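Local coordinates for protein methylmalonyl-CoA carboxyltransferase 5S subunit (Propionibacterium freudenreichii subsp. shermanii, PDB 1RQB) that transfers a carboxyl group from the biotin of the 1.3S subunit to pyruvate, forming oxaloacetate, as the cobalt-dependent 5S subunit of transcarboxylase, at residues S38-R43 and P298-F303; A45-V50 and P471-L476; V64-G69 and S97-L102; A252-S257 and K288-F293. All coordinates share one frame; numbering follows the deposited sequence.

Contact 1: residues S38-R43 and P298-F303; sequences SLMATR and PKYKKF
Arg43 lays its aliphatic chain across Phe303: CG stands over the middle of the ring face, 3.7 Å from its centroid and 14° off the normal, a CH-pi contact. Beyond it the chain passes toward one rim of the ring, bringing Arg43 NE to 3.6 Å from Phe303 CE2. The guanidinium plane is turned 42° from the ring, so the two do not stack flat. The bend at chi2 (-59°) folds the guanidinium back over its own turn, where Arg43 NH1 donates to a lone pair of Ala41 O (3.0 Å) in the plane of both groups; Phe78 adds a cation-pi partner. Tyr300 receives the backbone, its CE2 edge meeting Arg43 O at 3.4 Å, near the ring plane. Met40, present as selenomethionine, completes the apolar part with SE 4.8 Å from the centroid of the Tyr300 ring, an oblique Met-aromatic contact. No hydrogen bond crosses between 38-43 and 298-303. Each segment is instead shaped by its own backbone: Arg43 N to Met40 O closes a type I' turn, and Phe303 N to Tyr300 O (2.9 Å) holds the 3-10 segment. The Tyr300 hydroxyl is fixed by Asp48 and Ala45. The ring pair thus receives the tight turn that leaves helix 31-39, the helix of the TIM barrel that carries the substrate-binding residues Arg33 to Gln37.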
loop_
_atom_site.group_PDB
_atom_site.type_symbol
_atom_site.label_atom_id
_atom_site.label_comp_id
_atom_site.label_asym_id
_atom_site.label_seq_id
_atom_site.Cartn_x
_atom_site.Cartn_y
_atom_site.Cartn_z
ATOM N N SER A 38 2.496 -9.848 11.973
ATOM C CA SER A 38 1.296 -9.243 11.378
ATOM C C SER A 38 0.946 -9.853 10.020
ATOM O O SER A 38 -0.229 -9.928 9.665
ATOM C CB SER A 38 1.521 -7.737 11.198
ATOM O OG SER A 38 1.827 -7.125 12.441
ATOM N N LEU A 39 1.941 -10.308 9.266
ATOM C CA LEU A 39 1.643 -10.800 7.913
ATOM C C LEU A 39 1.619 -12.326 7.798
ATOM O O LEU A 39 0.959 -12.853 6.903
ATOM C CB LEU A 39 2.665 -10.237 6.926
ATOM C CG LEU A 39 2.553 -8.725 6.696
ATOM C CD1 LEU A 39 3.749 -8.222 5.928
ATOM C CD2 LEU A 39 1.250 -8.428 5.954
HETATM N N MSE A 40 2.323 -13.050 8.665
HETATM C CA MSE A 40 2.348 -14.509 8.487
HETATM C C MSE A 40 2.288 -15.274 9.811
HETATM O O MSE A 40 2.992 -16.261 10.017
HETATM C CB MSE A 40 3.556 -14.909 7.631
HETATM C CG MSE A 40 4.881 -14.355 8.055
HETATM SE SE MSE A 40 5.984 -13.954 6.471
HETATM C CE MSE A 40 5.286 -12.228 6.033
ATOM N N ALA A 41 1.424 -14.784 10.689
ATOM C CA ALA A 41 1.114 -15.399 11.988
ATOM C C ALA A 41 2.357 -15.687 12.834
ATOM O O ALA A 41 2.401 -16.697 13.536
ATOM C CB ALA A 41 0.312 -16.697 11.746
ATOM N N THR A 42 3.367 -14.822 12.765
ATOM C CA THR A 42 4.576 -14.951 13.593
ATOM C C THR A 42 5.299 -16.278 13.353
ATOM O O THR A 42 6.064 -16.722 14.208
ATOM C CB THR A 42 4.221 -14.906 15.114
ATOM O OG1 THR A 42 3.034 -14.128 15.330
ATOM C CG2 THR A 42 5.358 -14.290 15.902
ATOM N N ARG A 43 5.131 -16.885 12.182
ATOM C CA ARG A 43 5.739 -18.199 11.928
ATOM C C ARG A 43 7.155 -18.127 11.351
ATOM O O ARG A 43 7.761 -19.166 11.099
ATOM C CB ARG A 43 4.867 -19.002 10.965
ATOM C CG ARG A 43 3.497 -19.409 11.498
ATOM C CD ARG A 43 3.637 -20.243 12.760
ATOM N NE ARG A 43 2.461 -21.080 13.002
ATOM C CZ ARG A 43 1.279 -20.661 13.432
ATOM N NH1 ARG A 43 1.063 -19.379 13.693
ATOM N NH2 ARG A 43 0.305 -21.547 13.604
ATOM N N PRO A 298 7.454 -16.297 -0.168
ATOM C CA PRO A 298 6.525 -17.265 -0.774
ATOM C C PRO A 298 6.337 -18.579 -0.012
ATOM O O PRO A 298 5.294 -19.222 -0.122
ATOM C CB PRO A 298 7.110 -17.482 -2.173
ATOM C CG PRO A 298 7.780 -16.165 -2.457
ATOM C CD PRO A 298 8.479 -15.890 -1.142
ATOM N N LYS A 299 7.341 -18.972 0.770
ATOM C CA LYS A 299 7.273 -20.225 1.539
ATOM C C LYS A 299 6.244 -20.142 2.670
ATOM O O LYS A 299 5.845 -21.165 3.222
ATOM C CB LYS A 299 8.641 -20.570 2.144
ATOM C CG LYS A 299 9.743 -20.775 1.119
ATOM C CD LYS A 299 11.021 -21.332 1.754
ATOM C CE LYS A 299 11.569 -20.456 2.870
ATOM N NZ LYS A 299 12.862 -21.006 3.391
ATOM N N TYR A 300 5.796 -18.935 3.007
ATOM C CA TYR A 300 4.845 -18.757 4.114
ATOM C C TYR A 300 3.431 -18.470 3.604
ATOM O O TYR A 300 2.580 -18.010 4.363
ATOM C CB TYR A 300 5.322 -17.604 5.013
ATOM C CG TYR A 300 6.579 -17.958 5.779
ATOM C CD1 TYR A 300 7.846 -17.843 5.193
ATOM C CD2 TYR A 300 6.490 -18.488 7.071
ATOM C CE1 TYR A 300 8.995 -18.255 5.883
ATOM C CE2 TYR A 300 7.621 -18.901 7.762
ATOM C CZ TYR A 300 8.861 -18.787 7.171
ATOM O OH TYR A 300 9.963 -19.208 7.869
ATOM N N LYS A 301 3.159 -18.789 2.345
ATOM C CA LYS A 301 1.849 -18.488 1.749
ATOM C C LYS A 301 0.681 -19.073 2.549
ATOM O O LYS A 301 -0.392 -18.476 2.584
ATOM C CB LYS A 301 1.771 -18.996 0.310
ATOM C CG LYS A 301 1.854 -20.500 0.164
ATOM C CD LYS A 301 1.673 -20.896 -1.295
ATOM C CE LYS A 301 0.339 -20.386 -1.832
ATOM N NZ LYS A 301 0.114 -20.751 -3.264
ATOM N N LYS A 302 0.858 -20.230 3.181
ATOM C CA LYS A 302 -0.252 -20.845 3.927
ATOM C C LYS A 302 -0.654 -20.000 5.138
ATOM O O LYS A 302 -1.693 -20.251 5.746
ATOM C CB LYS A 302 0.120 -22.255 4.427
ATOM C CG LYS A 302 0.435 -23.305 3.353
ATOM C CD LYS A 302 -0.762 -23.573 2.432
ATOM C CE LYS A 302 -0.442 -24.695 1.435
ATOM N NZ LYS A 302 -1.639 -25.075 0.631
ATOM N N PHE A 303 0.150 -19.008 5.519
ATOM C CA PHE A 303 -0.193 -18.210 6.706
ATOM C C PHE A 303 -0.532 -16.761 6.344
ATOM O O PHE A 303 -0.739 -15.940 7.236
ATOM C CB PHE A 303 0.976 -18.194 7.709
ATOM C CG PHE A 303 1.418 -19.558 8.157
ATOM C CD1 PHE A 303 2.470 -20.207 7.519
ATOM C CD2 PHE A 303 0.769 -20.200 9.205
ATOM C CE1 PHE A 303 2.873 -21.482 7.920
ATOM C CE2 PHE A 303 1.156 -21.479 9.619
ATOM C CZ PHE A 303 2.208 -22.123 8.977
#

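Contact 2: residues A45-V50 and P471-L476; sequences AMEDMV and PHSVAL
Ser473 OG joins the two segments through a bridging water: it donates to this water at 2.6 Å, and the water donates a hydrogen bond to each of two carboxylates of 45-50, a short one to Asp48 OD2 (2.5 Å) and one of 3.1 Å to Glu47 OE2. The same hydroxyl oxygen, Ser473 OG, accepts from Ala475 N (3.2 Å, 161° at the hydrogen), so it is held by the water and by the peptide two residues on, which fixes its rotation. It can serve both because it lies trans to its own backbone N (chi1 176°), directed at once toward 45-50 and back over the following peptide. The bridge replaces a direct bond, since Asp48 OD2 and Ser473 OG stay 4.4 Å apart. Asp48 has outside partners too, Lys299 and Tyr300, and the lysine's charge probably favours its ionised form. Direct touching is modest. The methyl of Ala45 sits beside Ser473 CB and OG, both at 3.9 Å from Ala45 CB, and Glu47, extended beyond CG, brings OE2 to 3.7 Å from Ser473 CB. A second water accepts from Met46 N and reaches His472 O only weakly. Within 45-50, Met46 O accepts from both Met49 N and Val50 N. Ser473 forms an ST turn, and through its water the segment just before helix 478-484, in the conserved carboxylase region, is tied to the loop between helices 31-39 and 53-58 of the TIM barrel.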
loop_
_atom_site.group_PDB
_atom_site.type_symbol
_atom_site.label_atom_id
_atom_site.label_comp_id
_atom_site.label_asym_id
_atom_site.label_seq_id
_atom_site.Cartn_x
_atom_site.Cartn_y
_atom_site.Cartn_z
ATOM N N ALA A 45 10.789 -18.520 10.619
ATOM C CA ALA A 45 11.832 -19.357 11.231
ATOM C C ALA A 45 13.151 -18.583 11.282
ATOM O O ALA A 45 13.491 -17.843 10.361
ATOM C CB ALA A 45 12.010 -20.635 10.427
HETATM N N MSE A 46 13.904 -18.797 12.356
HETATM C CA MSE A 46 15.193 -18.117 12.550
HETATM C C MSE A 46 16.109 -18.382 11.352
HETATM O O MSE A 46 16.829 -17.490 10.907
HETATM C CB MSE A 46 15.857 -18.605 13.845
HETATM C CG MSE A 46 17.131 -17.855 14.177
HETATM SE SE MSE A 46 16.777 -15.922 14.345
HETATM C CE MSE A 46 18.151 -15.503 15.655
ATOM N N GLU A 47 16.059 -19.601 10.816
ATOM C CA GLU A 47 16.895 -19.982 9.668
ATOM C C GLU A 47 16.647 -19.051 8.478
ATOM O O GLU A 47 17.546 -18.795 7.680
ATOM C CB GLU A 47 16.594 -21.436 9.252
ATOM C CG GLU A 47 15.129 -21.692 8.895
ATOM C CD GLU A 47 14.775 -23.173 8.750
ATOM O OE1 GLU A 47 14.995 -23.940 9.716
ATOM O OE2 GLU A 47 14.259 -23.563 7.674
ATOM N N ASP A 48 15.432 -18.526 8.368
ATOM C CA ASP A 48 15.072 -17.664 7.233
ATOM C C ASP A 48 15.393 -16.191 7.502
ATOM O O ASP A 48 15.242 -15.359 6.608
ATOM C CB ASP A 48 13.574 -17.814 6.913
ATOM C CG ASP A 48 13.241 -19.149 6.234
ATOM O OD1 ASP A 48 14.071 -19.642 5.446
ATOM O OD2 ASP A 48 12.140 -19.700 6.465
HETATM N N MSE A 49 15.856 -15.855 8.703
HETATM C CA MSE A 49 16.133 -14.448 9.034
HETATM C C MSE A 49 17.624 -14.145 9.207
HETATM O O MSE A 49 18.076 -13.063 8.836
HETATM C CB MSE A 49 15.436 -14.050 10.346
HETATM C CG MSE A 49 13.925 -14.098 10.337
HETATM SE SE MSE A 49 13.171 -13.376 12.015
HETATM C CE MSE A 49 13.137 -14.996 13.081
ATOM N N VAL A 50 18.391 -15.070 9.781
ATOM C CA VAL A 50 19.806 -14.805 10.088
ATOM C C VAL A 50 20.608 -14.298 8.889
ATOM O O VAL A 50 21.524 -13.495 9.058
ATOM C CB VAL A 50 20.528 -16.039 10.688
ATOM C CG1 VAL A 50 19.930 -16.364 12.056
ATOM C CG2 VAL A 50 20.431 -17.231 9.744
ATOM N N PRO A 471 15.459 -26.148 16.456
ATOM C CA PRO A 471 14.318 -25.444 15.876
ATOM C C PRO A 471 13.890 -25.993 14.514
ATOM O O PRO A 471 14.709 -26.469 13.730
ATOM C CB PRO A 471 14.798 -23.995 15.807
ATOM C CG PRO A 471 16.252 -24.128 15.618
ATOM C CD PRO A 471 16.642 -25.272 16.533
ATOM N N HIS A 472 12.589 -25.935 14.260
ATOM C CA HIS A 472 12.041 -26.419 12.987
ATOM C C HIS A 472 11.325 -25.261 12.289
ATOM O O HIS A 472 11.239 -24.152 12.815
ATOM C CB HIS A 472 11.063 -27.563 13.237
ATOM C CG HIS A 472 11.628 -28.668 14.077
ATOM N ND1 HIS A 472 12.881 -29.199 13.863
ATOM C CD2 HIS A 472 11.096 -29.361 15.108
ATOM C CE1 HIS A 472 13.096 -30.176 14.727
ATOM N NE2 HIS A 472 12.028 -30.295 15.494
ATOM N N SER A 473 10.841 -25.531 11.086
ATOM C CA SER A 473 10.109 -24.519 10.311
ATOM C C SER A 473 8.756 -25.108 9.911
ATOM O O SER A 473 8.635 -26.310 9.682
ATOM C CB SER A 473 10.902 -24.134 9.060
ATOM O OG SER A 473 10.156 -23.231 8.267
ATOM N N VAL A 474 7.729 -24.272 9.857
ATOM C CA VAL A 474 6.406 -24.764 9.452
ATOM C C VAL A 474 6.083 -24.212 8.061
ATOM O O VAL A 474 4.960 -24.330 7.576
ATOM C CB VAL A 474 5.316 -24.333 10.447
ATOM C CG1 VAL A 474 5.535 -25.036 11.772
ATOM C CG2 VAL A 474 5.343 -22.811 10.643
ATOM N N ALA A 475 7.082 -23.591 7.446
ATOM C CA ALA A 475 6.928 -23.008 6.105
ATOM C C ALA A 475 7.079 -24.119 5.065
ATOM O O ALA A 475 7.633 -25.180 5.351
ATOM C CB ALA A 475 8.003 -21.939 5.872
ATOM N N LEU A 476 6.586 -23.870 3.863
ATOM C CA LEU A 476 6.719 -24.855 2.781
ATOM C C LEU A 476 8.203 -24.973 2.430
ATOM O O LEU A 476 8.960 -24.015 2.580
ATOM C CB LEU A 476 5.945 -24.378 1.547
ATOM C CG LEU A 476 4.451 -24.130 1.776
ATOM C CD1 LEU A 476 3.848 -23.454 0.555
ATOM C CD2 LEU A 476 3.748 -25.457 2.049
HETATM O O HOH W 1 13.013 -21.390 13.881
HETATM O O HOH W 2 11.728 -22.197 6.530
#

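Contact 3: residues V64-G69 and S97-L102; sequences VECWGG and SRLQML
Ser97 leads into the second strand of a parallel pair in the TIM barrel, its CB 4.1 Å from Val64 CG2; the connection from 64-69 runs through helices 71-77 and 83-93, a beta-alpha-beta crossover. Arg98 O takes the first rung, accepting from Val64 N (2.9 Å) almost head-on. Leu99 packs its CB against Cys66 SG on the side covered by helix 83-93. Gln100 binds twice through its backbone: its N donates to Val64 O from well above the carbonyl plane, and Gln100 O accepts from Cys66 N at 3.0 Å. Gln100 and Glu65 share a face; the extended glutamine chain carries NE2 to a water that accepts from it and donates to Glu65 OE1. Glu65 OE2 meets Arg33 and the backbone N of Asp34, so this face looks toward the substrate and cobalt site, while Ser63 holds Gln100 OE1. Between Glu65 and Trp67 the register slips by one residue, a beta bulge, after which Met101 pairs with Trp67. Those two side chains run side by side on the helix-covered face, SE of Met101 (selenomethionine) lying at the edge of the indole in a Met-aromatic contact, and Met101 CE reaches 3.6 Å from Gly68 CA. Leu102 N bonds weakly to Trp67 O, and Leu102 O accepts from Gly69 N at 3.1 Å, the donor tilted 26° from the carbonyl plane.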
loop_
_atom_site.group_PDB
_atom_site.type_symbol
_atom_site.label_atom_id
_atom_site.label_comp_id
_atom_site.label_asym_id
_atom_site.label_seq_id
_atom_site.Cartn_x
_atom_site.Cartn_y
_atom_site.Cartn_z
ATOM N N VAL A 64 16.286 -1.979 15.832
ATOM C CA VAL A 64 15.795 -3.160 15.108
ATOM C C VAL A 64 14.868 -3.939 16.044
ATOM O O VAL A 64 15.313 -4.508 17.040
ATOM C CB VAL A 64 16.982 -4.059 14.698
ATOM C CG1 VAL A 64 16.475 -5.307 13.978
ATOM C CG2 VAL A 64 17.944 -3.254 13.784
ATOM N N GLU A 65 13.570 -3.952 15.751
ATOM C CA GLU A 65 12.660 -4.688 16.639
ATOM C C GLU A 65 12.841 -6.173 16.317
ATOM O O GLU A 65 12.677 -6.580 15.168
ATOM C CB GLU A 65 11.208 -4.239 16.411
ATOM C CG GLU A 65 10.263 -4.740 17.506
ATOM C CD GLU A 65 8.800 -4.597 17.137
ATOM O OE1 GLU A 65 8.061 -3.920 17.881
ATOM O OE2 GLU A 65 8.395 -5.174 16.106
ATOM N N CYS A 66 13.187 -6.988 17.309
ATOM C CA CYS A 66 13.445 -8.397 16.982
ATOM C C CYS A 66 13.011 -9.347 18.100
ATOM O O CYS A 66 13.340 -10.531 18.057
ATOM C CB CYS A 66 14.939 -8.588 16.731
ATOM S SG CYS A 66 15.934 -8.101 18.163
ATOM N N TRP A 67 12.261 -8.868 19.084
ATOM C CA TRP A 67 11.883 -9.783 20.169
ATOM C C TRP A 67 10.609 -9.287 20.855
ATOM O O TRP A 67 10.170 -8.157 20.651
ATOM C CB TRP A 67 13.040 -9.878 21.182
ATOM C CG TRP A 67 13.193 -11.246 21.829
ATOM C CD1 TRP A 67 13.406 -12.433 21.186
ATOM C CD2 TRP A 67 13.181 -11.546 23.235
ATOM N NE1 TRP A 67 13.532 -13.455 22.104
ATOM C CE2 TRP A 67 13.399 -12.939 23.368
ATOM C CE3 TRP A 67 13.004 -10.772 24.396
ATOM C CZ2 TRP A 67 13.452 -13.577 24.616
ATOM C CZ3 TRP A 67 13.052 -11.406 25.642
ATOM C CH2 TRP A 67 13.278 -12.799 25.738
ATOM N N GLY A 68 10.014 -10.157 21.660
ATOM C CA GLY A 68 8.808 -9.774 22.360
ATOM C C GLY A 68 7.583 -9.948 21.493
ATOM O O GLY A 68 7.630 -10.609 20.457
ATOM N N GLY A 69 6.483 -9.334 21.909
ATOM C CA GLY A 69 5.254 -9.487 21.157
ATOM C C GLY A 69 4.878 -10.959 21.229
ATOM O O GLY A 69 5.117 -11.613 22.243
ATOM N N SER A 97 23.833 -2.692 16.576
ATOM C CA SER A 97 22.467 -2.153 16.520
ATOM C C SER A 97 21.795 -2.111 17.894
ATOM O O SER A 97 22.131 -2.872 18.799
ATOM C CB SER A 97 21.599 -3.035 15.612
ATOM O OG SER A 97 22.208 -3.249 14.360
ATOM N N ARG A 98 20.832 -1.197 18.018
ATOM C CA ARG A 98 20.012 -1.136 19.235
ATOM C C ARG A 98 18.894 -2.162 19.044
ATOM O O ARG A 98 18.049 -1.993 18.165
ATOM C CB ARG A 98 19.318 0.224 19.431
ATOM C CG ARG A 98 20.199 1.426 19.634
ATOM C CD ARG A 98 19.325 2.623 20.041
ATOM N NE ARG A 98 20.115 3.838 20.203
ATOM C CZ ARG A 98 20.599 4.557 19.193
ATOM N NH1 ARG A 98 20.373 4.196 17.927
ATOM N NH2 ARG A 98 21.328 5.634 19.453
ATOM N N LEU A 99 18.894 -3.228 19.834
ATOM C CA LEU A 99 17.824 -4.226 19.702
ATOM C C LEU A 99 16.609 -3.725 20.482
ATOM O O LEU A 99 16.752 -3.134 21.552
ATOM C CB LEU A 99 18.277 -5.584 20.240
ATOM C CG LEU A 99 19.549 -6.149 19.593
ATOM C CD1 LEU A 99 19.732 -7.609 20.024
ATOM C CD2 LEU A 99 19.455 -6.058 18.084
ATOM N N GLN A 100 15.419 -3.960 19.939
ATOM C CA GLN A 100 14.197 -3.471 20.591
ATOM C C GLN A 100 13.174 -4.600 20.708
ATOM O O GLN A 100 13.107 -5.480 19.850
ATOM C CB GLN A 100 13.631 -2.324 19.751
ATOM C CG GLN A 100 12.394 -1.660 20.307
ATOM C CD GLN A 100 12.074 -0.360 19.574
ATOM O OE1 GLN A 100 12.964 0.447 19.312
ATOM N NE2 GLN A 100 10.800 -0.151 19.258
HETATM N N MSE A 101 12.393 -4.573 21.787
HETATM C CA MSE A 101 11.337 -5.577 21.987
HETATM C C MSE A 101 10.058 -4.862 22.425
HETATM O O MSE A 101 10.093 -3.709 22.852
HETATM C CB MSE A 101 11.702 -6.585 23.084
HETATM C CG MSE A 101 11.709 -6.010 24.509
HETATM SE SE MSE A 101 11.827 -7.392 25.917
HETATM C CE MSE A 101 10.294 -8.460 25.390
ATOM N N LEU A 102 8.942 -5.570 22.294
ATOM C CA LEU A 102 7.626 -5.088 22.734
ATOM C C LEU A 102 7.277 -5.918 23.971
ATOM O O LEU A 102 7.301 -7.147 23.916
ATOM C CB LEU A 102 6.567 -5.321 21.645
ATOM C CG LEU A 102 5.158 -4.852 22.036
ATOM C CD1 LEU A 102 5.140 -3.327 22.121
ATOM C CD2 LEU A 102 4.115 -5.340 21.021
HETATM O O HOH W 3 8.937 -2.457 19.945
#

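Contact 4: residues A252-S257 and K288-F293; sequences AISSMS and KIRDHF
Ile253 presses CG1 against Ile289 CG2 at 3.8 Å, at the centre of a packing layer between helix 283-296 of the TIM barrel and the loop that follows strand 248-251. Swinging CG1 trans to the backbone N (chi1 -156°) carries the branch toward the helix, where Ile253 CG1 also lies 3.7 Å from Arg290 N. The other branch, CG2, approaches the Phe293 ring obliquely. Three residues on, Met256, a selenomethionine, meets Phe293, Met256 CG to Phe293 CB at 3.6 Å, the two side chains crossing at about a right angle. Its SE stands 5.4 Å from the centroid of the Phe293 ring in an oblique Met-aromatic contact. Val31 of helix 31-39 also touches Ile253, Met256 and Phe293.

Outward, polar groups take over. Ser255 OG donates to Arg290 O at 2.8 Å, in the carbonyl plane and on a lone pair; this is the direct hydrogen bond between the segments. Met256 N bonds to Ile253 O within the loop. Ser254 OG bonds to Glu266 and accepts from a water whose link to Arg290 NH1 is weak, while Val309 of the second subunit packs on Ser254. Beyond the serines Arg290 is paired by charge alone: Asp291 OD1 lies 3.0 Å from Arg290 NH2, well out of the guanidinium plane over one face, so the attraction is ionic.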
loop_
_atom_site.group_PDB
_atom_site.type_symbol
_atom_site.label_atom_id
_atom_site.label_comp_id
_atom_site.label_asym_id
_atom_site.label_seq_id
_atom_site.Cartn_x
_atom_site.Cartn_y
_atom_site.Cartn_z
ATOM N N ALA A 252 8.633 -1.420 7.707
ATOM C CA ALA A 252 9.042 -2.799 7.398
ATOM C C ALA A 252 9.616 -2.834 5.981
ATOM O O ALA A 252 9.071 -2.197 5.080
ATOM C CB ALA A 252 7.827 -3.747 7.485
ATOM N N ILE A 253 10.697 -3.591 5.780
ATOM C CA ILE A 253 11.304 -3.696 4.443
ATOM C C ILE A 253 10.191 -3.986 3.432
ATOM O O ILE A 253 9.276 -4.762 3.703
ATOM C CB ILE A 253 12.433 -4.763 4.438
ATOM C CG1 ILE A 253 13.428 -4.476 3.293
ATOM C CG2 ILE A 253 11.837 -6.157 4.351
ATOM C CD1 ILE A 253 14.221 -3.180 3.479
ATOM N N SER A 254 10.285 -3.377 2.248
ATOM C CA SER A 254 9.210 -3.404 1.243
ATOM C C SER A 254 8.699 -4.795 0.855
ATOM O O SER A 254 7.514 -4.929 0.553
ATOM C CB SER A 254 9.613 -2.598 -0.005
ATOM O OG SER A 254 10.692 -3.192 -0.694
ATOM N N SER A 255 9.527 -5.835 0.848
ATOM C CA SER A 255 9.033 -7.164 0.455
ATOM C C SER A 255 8.203 -7.813 1.568
ATOM O O SER A 255 7.612 -8.875 1.378
ATOM C CB SER A 255 10.202 -8.078 0.068
ATOM O OG SER A 255 11.255 -7.990 1.017
HETATM N N MSE A 256 8.145 -7.178 2.730
HETATM C CA MSE A 256 7.383 -7.687 3.881
HETATM C C MSE A 256 6.558 -6.536 4.461
HETATM O O MSE A 256 6.562 -6.338 5.675
HETATM C CB MSE A 256 8.344 -8.130 4.977
HETATM C CG MSE A 256 9.329 -9.179 4.569
HETATM SE SE MSE A 256 8.438 -10.865 4.707
HETATM C CE MSE A 256 8.591 -11.115 6.637
ATOM N N SER A 257 5.836 -5.806 3.608
ATOM C CA SER A 257 5.086 -4.625 4.061
ATOM C C SER A 257 3.668 -4.589 3.483
ATOM O O SER A 257 3.287 -5.426 2.665
ATOM C CB SER A 257 5.818 -3.357 3.602
ATOM O OG SER A 257 5.745 -3.233 2.189
ATOM N N LYS A 288 19.483 -5.241 -0.461
ATOM C CA LYS A 288 19.890 -6.618 -0.144
ATOM C C LYS A 288 18.903 -7.254 0.838
ATOM O O LYS A 288 18.572 -8.433 0.726
ATOM C CB LYS A 288 21.296 -6.653 0.473
ATOM C CG LYS A 288 22.399 -6.141 -0.433
ATOM C CD LYS A 288 23.748 -6.274 0.270
ATOM C CE LYS A 288 24.879 -5.682 -0.558
ATOM N NZ LYS A 288 24.930 -6.231 -1.945
ATOM N N ILE A 289 18.449 -6.482 1.815
ATOM C CA ILE A 289 17.492 -7.007 2.798
ATOM C C ILE A 289 16.173 -7.323 2.088
ATOM O O ILE A 289 15.559 -8.367 2.304
ATOM C CB ILE A 289 17.249 -5.966 3.917
ATOM C CG1 ILE A 289 18.571 -5.685 4.636
ATOM C CG2 ILE A 289 16.192 -6.474 4.913
ATOM C CD1 ILE A 289 18.572 -4.380 5.438
ATOM N N ARG A 290 15.752 -6.407 1.223
ATOM C CA ARG A 290 14.494 -6.582 0.483
ATOM C C ARG A 290 14.524 -7.880 -0.325
ATOM O O ARG A 290 13.591 -8.680 -0.265
ATOM C CB ARG A 290 14.272 -5.427 -0.492
ATOM C CG ARG A 290 12.964 -5.566 -1.233
ATOM C CD ARG A 290 12.786 -4.475 -2.260
ATOM N NE ARG A 290 13.668 -4.647 -3.403
ATOM C CZ ARG A 290 13.325 -5.317 -4.499
ATOM N NH1 ARG A 290 12.117 -5.872 -4.582
ATOM N NH2 ARG A 290 14.177 -5.421 -5.515
ATOM N N ASP A 291 15.593 -8.069 -1.096
ATOM C CA ASP A 291 15.739 -9.251 -1.957
ATOM C C ASP A 291 15.796 -10.523 -1.112
ATOM O O ASP A 291 15.275 -11.570 -1.497
ATOM C CB ASP A 291 16.999 -9.117 -2.824
ATOM C CG ASP A 291 16.794 -8.160 -3.998
ATOM O OD1 ASP A 291 15.659 -7.654 -4.155
ATOM O OD2 ASP A 291 17.755 -7.920 -4.762
ATOM N N HIS A 292 16.417 -10.426 0.049
ATOM C CA HIS A 292 16.506 -11.598 0.931
ATOM C C HIS A 292 15.105 -12.080 1.307
ATOM O O HIS A 292 14.780 -13.258 1.163
ATOM C CB HIS A 292 17.244 -11.240 2.216
ATOM C CG HIS A 292 17.298 -12.368 3.194
ATOM N ND1 HIS A 292 18.263 -13.350 3.139
ATOM C CD2 HIS A 292 16.462 -12.718 4.200
ATOM C CE1 HIS A 292 18.019 -14.258 4.069
ATOM N NE2 HIS A 292 16.931 -13.900 4.724
ATOM N N PHE A 293 14.270 -11.170 1.799
ATOM C CA PHE A 293 12.934 -11.590 2.244
ATOM C C PHE A 293 11.990 -11.848 1.069
ATOM O O PHE A 293 11.037 -12.614 1.202
ATOM C CB PHE A 293 12.355 -10.584 3.235
ATOM C CG PHE A 293 13.020 -10.652 4.586
ATOM C CD1 PHE A 293 13.989 -9.728 4.948
ATOM C CD2 PHE A 293 12.758 -11.725 5.444
ATOM C CE1 PHE A 293 14.708 -9.868 6.149
ATOM C CE2 PHE A 293 13.469 -11.881 6.644
ATOM C CZ PHE A 293 14.448 -10.951 6.996
HETATM O O HOH W 4 9.423 -5.072 -2.522
#

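In the fold
Contacts 1, 2 and 4 form a continuous patch around the loop after helix 31-39, and contact 3 lies deeper in the barrel without touching them. Asp48 of contact 2 ties the patch together: Asp48 OD1 forms a salt bridge with Lys299 NZ (2.7 Å) and Asp48 OD2 a probable hydrogen bond with Tyr300 OH (2.6 Å), both of contact 1, while Asp48 O meets His292 NE2 of contact 4 at 2.9 Å, also a probable hydrogen bond. Contacts 1 and 4 meet through Met40 CE and Met256 CE, 3.5 Å apart, both side chains about 4 Å from that of the substrate-binding His36. Contact 3 comes nearest the metal, the Leu102 side chain about 6 Å from cobalt, against about 10 Å for Leu39 and 13 Å for Met256.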